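Local coordinates for LPXTG cell wall anchor domain-containing protein (Lactobacillus rhamnosus, PDB 7CBS), which forms the basal subunit of the SpaCBA pilus, an atypically adhesive pilin that probably takes part in anchoring the fibre to the cell wall, at residues 32-37 against 169-174; 72-77 against 131-136; 66-71 against 137-142. One frame throughout, in Å; residues are numbered along the deposited sequence.

In the fold
From the N terminus the chain first lays down strand 28-34, whose end pairs with strand 167-170: contact 1 closes this longest loop, and contacts 2 and 3 both lie within it. Strand 67-72 runs into helix 74-84, and strand 131-141 later returns antiparallel to the strand, its first part packing against the start of the helix. Contact 3 joins its second half to 66-71; contact 2, nested within that loop, joins its first half to 72-77. The bond of Tyr71 N to Leu136 O continues the ladder between them. Contact 1 touches contact 3 through Leu33 on Phe68 and Leu170 on Phe137, whereas contacts 1 and 2 lie about 20 Å apart, centre to centre.

Contact 1: 32-37 against 169-174; sequences VLHKLL and DLFPKN
Leu33 and Pro172 make the apolar centre: the CD2 methyl of the leucine presses on the proline ring, 3.2 Å from Pro172 CG, a tight fit. Leu33 reaches it because CG lies opposite the backbone N (chi1 -160°), and the puckered ring offers its apolar CG and CD, with no N-H to satisfy. Leu170 projects from the same face of the sheet, where Leu33 CG comes to 4.4 Å from Leu170 CB; Phe68 and Val154 also cover this face. The backbones are short parallel partners, strand 28-34 beside strand 167-170, the last of the modelled chain, within the pilin N-terminal domain. Val32 O accepts from Leu170 N at 3.0 Å, and Leu170 O from His34 N at 2.8 Å, so strand 28-34 holds Leu170 through both its N-H and carbonyl. Further out, the Phe171 ring lies alongside His34, with CZ over the centre of one imidazole face and CE1 3.4 Å from His34 CB. The two planes are inclined by 31°. Leu36 extends this patch, its CD1 4.1 Å from Phe171 CD1. At the polar edge His34 NE2 donates to Asp169 OD1 over 2.7 Å, reaching the carboxylate on its anti side and a little out of its plane. A histidine suits the spot because one flat group offers both a face to Phe171 and an N-H to Asp169, whose negative charge could favour protonation of the imidazole.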
loop_
_atom_site.group_PDB
_atom_site.type_symbol
_atom_site.label_atom_id
_atom_site.label_comp_id
_atom_site.label_asym_id
_atom_site.label_seq_id
_atom_site.Cartn_x
_atom_site.Cartn_y
_atom_site.Cartn_z
ATOM N N VAL A 32 -6.706 6.298 1.649
ATOM C CA VAL A 32 -8.124 6.080 2.051
ATOM C C VAL A 32 -8.719 7.448 2.400
ATOM O O VAL A 32 -8.202 8.101 3.326
ATOM C CB VAL A 32 -8.226 5.079 3.219
ATOM C CG1 VAL A 32 -9.654 4.590 3.426
ATOM C CG2 VAL A 32 -7.291 3.897 3.011
ATOM N N LEU A 33 -9.718 7.891 1.632
ATOM C CA LEU A 33 -10.533 9.100 1.928
ATOM C C LEU A 33 -11.728 8.683 2.787
ATOM O O LEU A 33 -12.421 7.731 2.387
ATOM C CB LEU A 33 -10.994 9.743 0.619
ATOM C CG LEU A 33 -11.408 11.203 0.761
ATOM C CD1 LEU A 33 -11.234 11.947 -0.555
ATOM C CD2 LEU A 33 -12.833 11.311 1.279
ATOM N N HIS A 34 -11.958 9.381 3.904
ATOM C CA HIS A 34 -13.083 9.146 4.849
ATOM C C HIS A 34 -14.134 10.252 4.687
ATOM O O HIS A 34 -13.831 11.409 5.036
ATOM C CB HIS A 34 -12.577 9.085 6.294
ATOM C CG HIS A 34 -11.551 8.034 6.548
ATOM N ND1 HIS A 34 -11.766 6.988 7.430
ATOM C CD2 HIS A 34 -10.289 7.888 6.086
ATOM C CE1 HIS A 34 -10.686 6.235 7.485
ATOM N NE2 HIS A 34 -9.768 6.761 6.661
ATOM N N LYS A 35 -15.316 9.903 4.167
ATOM C CA LYS A 35 -16.508 10.790 4.094
ATOM C C LYS A 35 -17.399 10.504 5.308
ATOM O O LYS A 35 -18.168 9.524 5.259
ATOM C CB LYS A 35 -17.242 10.573 2.766
ATOM C CG LYS A 35 -18.494 11.410 2.551
ATOM C CD LYS A 35 -18.227 12.879 2.343
ATOM C CE LYS A 35 -19.496 13.669 2.122
ATOM N NZ LYS A 35 -19.291 15.119 2.345
ATOM N N LEU A 36 -17.267 11.328 6.355
ATOM C CA LEU A 36 -18.106 11.334 7.586
ATOM C C LEU A 36 -19.053 12.542 7.535
ATOM O O LEU A 36 -18.848 13.419 6.666
ATOM C CB LEU A 36 -17.183 11.430 8.806
ATOM C CG LEU A 36 -16.278 10.224 9.049
ATOM C CD1 LEU A 36 -15.120 10.568 9.975
ATOM C CD2 LEU A 36 -17.088 9.071 9.605
ATOM N N LEU A 37 -20.033 12.604 8.444
ATOM C CA LEU A 37 -20.969 13.753 8.611
ATOM C C LEU A 37 -20.563 14.567 9.846
ATOM O O LEU A 37 -19.906 14.000 10.743
ATOM C CB LEU A 37 -22.407 13.235 8.753
ATOM N N ASP A 169 -4.457 8.700 5.448
ATOM C CA ASP A 169 -5.889 8.797 5.832
ATOM C C ASP A 169 -6.348 10.252 5.704
ATOM O O ASP A 169 -5.928 11.075 6.536
ATOM C CB ASP A 169 -6.115 8.245 7.241
ATOM C CG ASP A 169 -6.114 6.730 7.284
ATOM O OD1 ASP A 169 -7.114 6.141 6.840
ATOM O OD2 ASP A 169 -5.102 6.158 7.734
ATOM N N LEU A 170 -7.189 10.539 4.705
ATOM C CA LEU A 170 -7.700 11.900 4.386
ATOM C C LEU A 170 -9.120 12.064 4.935
ATOM O O LEU A 170 -9.926 11.129 4.766
ATOM C CB LEU A 170 -7.671 12.104 2.867
ATOM C CG LEU A 170 -6.285 12.111 2.227
ATOM C CD1 LEU A 170 -6.409 12.100 0.711
ATOM C CD2 LEU A 170 -5.468 13.309 2.704
ATOM N N PHE A 171 -9.396 13.215 5.560
ATOM C CA PHE A 171 -10.706 13.597 6.151
ATOM C C PHE A 171 -11.150 14.939 5.572
ATOM O O PHE A 171 -11.034 15.965 6.239
ATOM C CB PHE A 171 -10.597 13.646 7.678
ATOM C CG PHE A 171 -10.312 12.319 8.333
ATOM C CD1 PHE A 171 -11.336 11.421 8.591
ATOM C CD2 PHE A 171 -9.020 11.966 8.697
ATOM C CE1 PHE A 171 -11.074 10.200 9.192
ATOM C CE2 PHE A 171 -8.760 10.746 9.301
ATOM C CZ PHE A 171 -9.787 9.869 9.555
ATOM N N PRO A 172 -11.660 14.981 4.320
ATOM C CA PRO A 172 -12.055 16.245 3.689
ATOM C C PRO A 172 -13.208 16.954 4.416
ATOM O O PRO A 172 -14.112 16.279 4.857
ATOM C CB PRO A 172 -12.480 15.844 2.266
ATOM C CG PRO A 172 -12.802 14.362 2.372
ATOM C CD PRO A 172 -11.875 13.823 3.442
ATOM N N LYS A 173 -13.136 18.288 4.505
ATOM C CA LYS A 173 -14.165 19.165 5.129
ATOM C C LYS A 173 -15.286 19.424 4.114
ATOM O O LYS A 173 -15.311 18.743 3.071
ATOM C CB LYS A 173 -13.519 20.470 5.606
ATOM N N ASN A 174 -16.188 20.363 4.425
ATOM C CA ASN A 174 -17.275 20.843 3.530
ATOM C C ASN A 174 -18.265 19.702 3.284
ATOM O O ASN A 174 -19.290 19.653 3.951
ATOM C CB ASN A 174 -16.718 21.425 2.227
ATOM C CG ASN A 174 -17.653 22.412 1.556
ATOM O OD1 ASN A 174 -18.511 23.008 2.205
ATOM N ND2 ASN A 174 -17.506 22.582 0.250
#

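Contact 2: 72-77 against 131-136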
loop_
_atom_site.group_PDB
_atom_site.type_symbol
_atom_site.label_atom_id
_atom_site.label_comp_id
_atom_site.label_asym_id
_atom_site.label_seq_id
_atom_site.Cartn_x
_atom_site.Cartn_y
_atom_site.Cartn_z
ATOM N N ASP A 72 -4.007 12.705 -11.465
ATOM C CA ASP A 72 -2.563 13.066 -11.459
ATOM C C ASP A 72 -2.433 14.530 -11.883
ATOM O O ASP A 72 -2.761 14.820 -13.047
ATOM C CB ASP A 72 -1.766 12.119 -12.362
ATOM C CG ASP A 72 -0.319 12.530 -12.594
ATOM O OD1 ASP A 72 0.268 13.186 -11.702
ATOM O OD2 ASP A 72 0.216 12.192 -13.675
ATOM N N VAL A 73 -1.987 15.412 -10.980
ATOM C CA VAL A 73 -1.796 16.872 -11.255
ATOM C C VAL A 73 -0.316 17.246 -11.091
ATOM O O VAL A 73 -0.031 18.449 -10.930
ATOM C CB VAL A 73 -2.701 17.742 -10.354
ATOM C CG1 VAL A 73 -4.164 17.348 -10.478
ATOM C CG2 VAL A 73 -2.273 17.721 -8.888
ATOM N N THR A 74 0.591 16.266 -11.179
ATOM C CA THR A 74 2.043 16.402 -10.870
ATOM C C THR A 74 2.684 17.520 -11.706
ATOM O O THR A 74 3.333 18.404 -11.106
ATOM C CB THR A 74 2.800 15.089 -11.101
ATOM O OG1 THR A 74 2.195 14.069 -10.304
ATOM C CG2 THR A 74 4.270 15.198 -10.752
ATOM N N ALA A 75 2.522 17.472 -13.034
ATOM C CA ALA A 75 3.175 18.390 -14.002
ATOM C C ALA A 75 2.650 19.816 -13.807
ATOM O O ALA A 75 3.487 20.742 -13.737
ATOM C CB ALA A 75 2.955 17.925 -15.421
ATOM N N ASP A 76 1.325 19.986 -13.751
ATOM C CA ASP A 76 0.658 21.300 -13.540
ATOM C C ASP A 76 1.061 21.852 -12.170
ATOM O O ASP A 76 1.340 23.063 -12.085
ATOM C CB ASP A 76 -0.865 21.198 -13.670
ATOM C CG ASP A 76 -1.344 20.971 -15.095
ATOM O OD1 ASP A 76 -0.592 21.321 -16.024
ATOM O OD2 ASP A 76 -2.465 20.440 -15.268
ATOM N N PHE A 77 1.107 20.995 -11.147
ATOM C CA PHE A 77 1.428 21.389 -9.749
ATOM C C PHE A 77 2.826 22.015 -9.698
ATOM O O PHE A 77 2.933 23.142 -9.195
ATOM C CB PHE A 77 1.312 20.214 -8.773
ATOM C CG PHE A 77 1.528 20.618 -7.334
ATOM C CD1 PHE A 77 0.489 21.145 -6.582
ATOM C CD2 PHE A 77 2.781 20.525 -6.745
ATOM C CE1 PHE A 77 0.688 21.546 -5.268
ATOM C CE2 PHE A 77 2.981 20.925 -5.433
ATOM C CZ PHE A 77 1.931 21.435 -4.693
ATOM N N HIS A 131 9.632 13.165 -10.767
ATOM C CA HIS A 131 9.027 14.133 -9.810
ATOM C C HIS A 131 8.175 13.388 -8.777
ATOM O O HIS A 131 7.517 12.394 -9.153
ATOM C CB HIS A 131 8.181 15.179 -10.551
ATOM C CG HIS A 131 8.939 15.945 -11.584
ATOM N ND1 HIS A 131 8.344 16.418 -12.738
ATOM C CD2 HIS A 131 10.236 16.318 -11.647
ATOM C CE1 HIS A 131 9.245 17.030 -13.473
ATOM N NE2 HIS A 131 10.413 16.985 -12.825
ATOM N N ALA A 132 8.197 13.860 -7.525
ATOM C CA ALA A 132 7.233 13.494 -6.464
ATOM C C ALA A 132 5.825 13.630 -7.044
ATOM O O ALA A 132 5.568 14.648 -7.705
ATOM C CB ALA A 132 7.423 14.390 -5.263
ATOM N N ALA A 133 4.960 12.633 -6.843
ATOM C CA ALA A 133 3.586 12.624 -7.394
ATOM C C ALA A 133 2.733 13.635 -6.617
ATOM O O ALA A 133 3.042 13.890 -5.435
ATOM C CB ALA A 133 3.011 11.235 -7.339
ATOM N N VAL A 134 1.727 14.216 -7.279
ATOM C CA VAL A 134 0.698 15.097 -6.650
ATOM C C VAL A 134 -0.661 14.700 -7.222
ATOM O O VAL A 134 -0.767 14.593 -8.463
ATOM C CB VAL A 134 0.993 16.592 -6.873
ATOM C CG1 VAL A 134 -0.046 17.480 -6.193
ATOM C CG2 VAL A 134 2.395 16.965 -6.402
ATOM N N TYR A 135 -1.641 14.470 -6.342
ATOM C CA TYR A 135 -2.977 13.914 -6.681
ATOM C C TYR A 135 -4.063 14.894 -6.226
ATOM O O TYR A 135 -3.917 15.487 -5.136
ATOM C CB TYR A 135 -3.130 12.521 -6.067
ATOM C CG TYR A 135 -2.133 11.518 -6.590
ATOM C CD1 TYR A 135 -2.260 10.987 -7.863
ATOM C CD2 TYR A 135 -1.044 11.122 -5.832
ATOM C CE1 TYR A 135 -1.329 10.099 -8.376
ATOM C CE2 TYR A 135 -0.108 10.227 -6.323
ATOM C CZ TYR A 135 -0.253 9.712 -7.598
ATOM O OH TYR A 135 0.651 8.821 -8.093
ATOM N N LEU A 136 -5.081 15.082 -7.072
ATOM C CA LEU A 136 -6.321 15.851 -6.785
ATOM C C LEU A 136 -7.454 14.857 -6.509
ATOM O O LEU A 136 -7.673 13.971 -7.353
ATOM C CB LEU A 136 -6.650 16.735 -7.992
ATOM C CG LEU A 136 -8.042 17.364 -7.998
ATOM C CD1 LEU A 136 -8.226 18.277 -6.799
ATOM C CD2 LEU A 136 -8.279 18.116 -9.297
#
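Thr74 and Val134 meet where strand 67-72 gives way to helix 74-84, and an Asx turn at Asp72 shapes the junction. The main-chain N-H of Val134 donates to Thr74 OG1 over 3.1 Å, and the threonine hydroxyl in turn donates to Asp72 OD1, a short bond of 2.5 Å met nearly along the C-O axis. The same carboxylate oxygen also accepts from Thr74 N, at 3.1 Å and from above the carboxylate plane; this second bond closes the Asx turn. Asp72 OD1 thus holds both the hydroxyl and the N-H of one residue, which fixes the threonine as a relay between aspartate and strand. From the same edge of the strand, Val134 O accepts from Val73 N at 2.9 Å, the last rung of the antiparallel ladder before the helix. Val73 occupies the N-cap position, and its carbonyl takes Phe77 N to begin the helical bonding. Two polar groups of the strand find partners outside these segments: Ala132 O receives Trp78 NE1, and the buried Tyr135 OH is bonded to Pro125 O. Between helix and strand the packing is apolar, and beta-branched Val134 suits it because its two methyls diverge to meet different parts of Phe77. Val134 CG2 lies 3.6 Å from Phe77 CD2, while Val134 CG1, swung away from its own amide nitrogen (chi1 -178°), sits over the phenyl face in a CH-pi contact. That same CG1 methyl also touches Val73 CG2, 3.5 Å away.

Contact 3: 66-71 against 137-142; sequences VTFTVY and FKETAA
A classic beta bulge interrupts the antiparallel pairing of strands 67-72 and 131-141 in the pilin N-terminal domain: Thr140 and Ala141 together face the single residue Thr67. Thr67 O accepts from Thr140 N at 2.9 Å and only weakly from Ala141 N, while Thr67 N donates to Ala141 O. Beyond the bulge the pairing is regular, for Thr69 and Lys138 exchange two nearly straight bonds, Thr69 N to Lys138 O at 2.8 Å and Lys138 N to Thr69 O. With the extra residue in place, Thr140 turns its hydroxyl to Thr69: the two OG1 atoms are 2.8 Å apart and hydrogen-bonded, either able to donate. Thr140 OG1 gets there by standing between its own backbone N and carbonyl carbon (chi1 53°). Gln110 NE2 also bonds Thr69 OG1, so a beta-branched residue with a hydroxyl serves both as strand former and as polar link to strand 107-112. The face carrying Phe68, Val70, Phe137 and Glu139 is mainly apolar, apart from the Glu139 carboxylate. Glu139 sets its CB over the Phe68 ring, 4.2 Å from the centroid and offset toward the rim, a CH-pi contact; its stem then extends past Val66, whose CG1 lies 3.5 Å from Glu139 CD, and the carboxylate has weak links to Lys35 and Ser149. Val70 and Phe137 lie side by side, with the valine CG2 over one face of the phenyl ring, which also meets Phe121 edge-to-face; aromatic and branched residues fill this buried side. On the face of Thr69, the lysine aliphatic stem runs obliquely past one atom of the tyrosine ring, Lys138 CD coming to 3.6 Å from Tyr71 CE1.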
loop_
_atom_site.group_PDB
_atom_site.type_symbol
_atom_site.label_atom_id
_atom_site.label_comp_id
_atom_site.label_asym_id
_atom_site.label_seq_id
_atom_site.Cartn_x
_atom_site.Cartn_y
_atom_site.Cartn_z
ATOM N N VAL A 66 -20.671 7.344 -2.049
ATOM C CA VAL A 66 -20.169 8.669 -2.533
ATOM C C VAL A 66 -18.926 8.430 -3.398
ATOM O O VAL A 66 -17.940 7.874 -2.865
ATOM C CB VAL A 66 -19.863 9.625 -1.363
ATOM C CG1 VAL A 66 -19.477 11.012 -1.850
ATOM C CG2 VAL A 66 -21.028 9.711 -0.386
ATOM N N THR A 67 -18.976 8.842 -4.671
ATOM C CA THR A 67 -17.917 8.604 -5.688
ATOM C C THR A 67 -16.854 9.702 -5.590
ATOM O O THR A 67 -17.167 10.870 -5.912
ATOM C CB THR A 67 -18.494 8.547 -7.108
ATOM O OG1 THR A 67 -19.564 7.603 -7.134
ATOM C CG2 THR A 67 -17.464 8.157 -8.147
ATOM N N PHE A 68 -15.647 9.332 -5.153
ATOM C CA PHE A 68 -14.422 10.162 -5.215
ATOM C C PHE A 68 -13.587 9.704 -6.413
ATOM O O PHE A 68 -13.453 8.485 -6.621
ATOM C CB PHE A 68 -13.647 10.088 -3.897
ATOM C CG PHE A 68 -14.241 10.924 -2.790
ATOM C CD1 PHE A 68 -15.268 10.428 -2.000
ATOM C CD2 PHE A 68 -13.793 12.215 -2.554
ATOM C CE1 PHE A 68 -15.822 11.202 -0.991
ATOM C CE2 PHE A 68 -14.342 12.981 -1.538
ATOM C CZ PHE A 68 -15.351 12.472 -0.754
ATOM N N THR A 69 -13.061 10.670 -7.172
ATOM C CA THR A 69 -12.190 10.480 -8.361
ATOM C C THR A 69 -10.825 11.097 -8.044
ATOM O O THR A 69 -10.804 12.233 -7.530
ATOM C CB THR A 69 -12.845 11.092 -9.608
ATOM O OG1 THR A 69 -14.170 10.569 -9.719
ATOM C CG2 THR A 69 -12.083 10.823 -10.890
ATOM N N VAL A 70 -9.740 10.372 -8.334
ATOM C CA VAL A 70 -8.333 10.818 -8.090
ATOM C C VAL A 70 -7.680 11.105 -9.448
ATOM O O VAL A 70 -7.798 10.257 -10.355
ATOM C CB VAL A 70 -7.529 9.797 -7.255
ATOM C CG1 VAL A 70 -7.460 8.419 -7.905
ATOM C CG2 VAL A 70 -6.130 10.306 -6.936
ATOM N N TYR A 71 -7.051 12.278 -9.582
ATOM C CA TYR A 71 -6.359 12.759 -10.808
ATOM C C TYR A 71 -4.880 13.001 -10.500
ATOM O O TYR A 71 -4.576 13.467 -9.392
ATOM C CB TYR A 71 -6.972 14.067 -11.315
ATOM C CG TYR A 71 -8.461 14.043 -11.541
ATOM C CD1 TYR A 71 -9.345 14.242 -10.494
ATOM C CD2 TYR A 71 -8.988 13.846 -12.807
ATOM C CE1 TYR A 71 -10.717 14.224 -10.695
ATOM C CE2 TYR A 71 -10.355 13.842 -13.026
ATOM C CZ TYR A 71 -11.225 14.026 -11.966
ATOM O OH TYR A 71 -12.574 14.012 -12.169
ATOM N N PHE A 137 -8.146 15.010 -5.376
ATOM C CA PHE A 137 -9.249 14.123 -4.923
ATOM C C PHE A 137 -10.561 14.917 -4.915
ATOM O O PHE A 137 -10.730 15.769 -4.025
ATOM C CB PHE A 137 -8.927 13.544 -3.542
ATOM C CG PHE A 137 -7.826 12.513 -3.537
ATOM C CD1 PHE A 137 -8.091 11.194 -3.872
ATOM C CD2 PHE A 137 -6.530 12.855 -3.190
ATOM C CE1 PHE A 137 -7.081 10.243 -3.862
ATOM C CE2 PHE A 137 -5.520 11.904 -3.187
ATOM C CZ PHE A 137 -5.796 10.601 -3.524
ATOM N N LYS A 138 -11.451 14.638 -5.874
ATOM C CA LYS A 138 -12.765 15.316 -6.044
ATOM C C LYS A 138 -13.903 14.330 -5.756
ATOM O O LYS A 138 -13.748 13.141 -6.088
ATOM C CB LYS A 138 -12.932 15.851 -7.470
ATOM C CG LYS A 138 -11.851 16.806 -7.953
ATOM C CD LYS A 138 -12.068 17.257 -9.388
ATOM C CE LYS A 138 -13.356 18.021 -9.609
ATOM N NZ LYS A 138 -13.467 18.491 -11.011
ATOM N N GLU A 139 -14.993 14.827 -5.165
ATOM C CA GLU A 139 -16.300 14.128 -5.066
ATOM C C GLU A 139 -17.088 14.433 -6.346
ATOM O O GLU A 139 -17.508 15.595 -6.507
ATOM C CB GLU A 139 -17.064 14.582 -3.818
ATOM C CG GLU A 139 -18.440 13.948 -3.685
ATOM C CD GLU A 139 -19.260 14.461 -2.511
ATOM O OE1 GLU A 139 -18.714 14.545 -1.395
ATOM O OE2 GLU A 139 -20.449 14.780 -2.718
ATOM N N THR A 140 -17.265 13.434 -7.218
ATOM C CA THR A 140 -17.839 13.580 -8.584
ATOM C C THR A 140 -19.268 13.027 -8.640
ATOM O O THR A 140 -19.913 13.212 -9.687
ATOM C CB THR A 140 -16.941 12.901 -9.626
ATOM O OG1 THR A 140 -16.715 11.561 -9.191
ATOM C CG2 THR A 140 -15.619 13.616 -9.818
ATOM N N ALA A 141 -19.737 12.349 -7.589
ATOM C CA ALA A 141 -21.115 11.814 -7.489
ATOM C C ALA A 141 -21.452 11.505 -6.027
ATOM O O ALA A 141 -20.562 11.027 -5.296
ATOM C CB ALA A 141 -21.271 10.591 -8.359
ATOM N N ALA A 142 -22.698 11.771 -5.636
ATOM C CA ALA A 142 -23.240 11.540 -4.278
ATOM C C ALA A 142 -24.750 11.359 -4.364
ATOM O O ALA A 142 -25.396 11.969 -5.216
ATOM C CB ALA A 142 -22.883 12.697 -3.379
#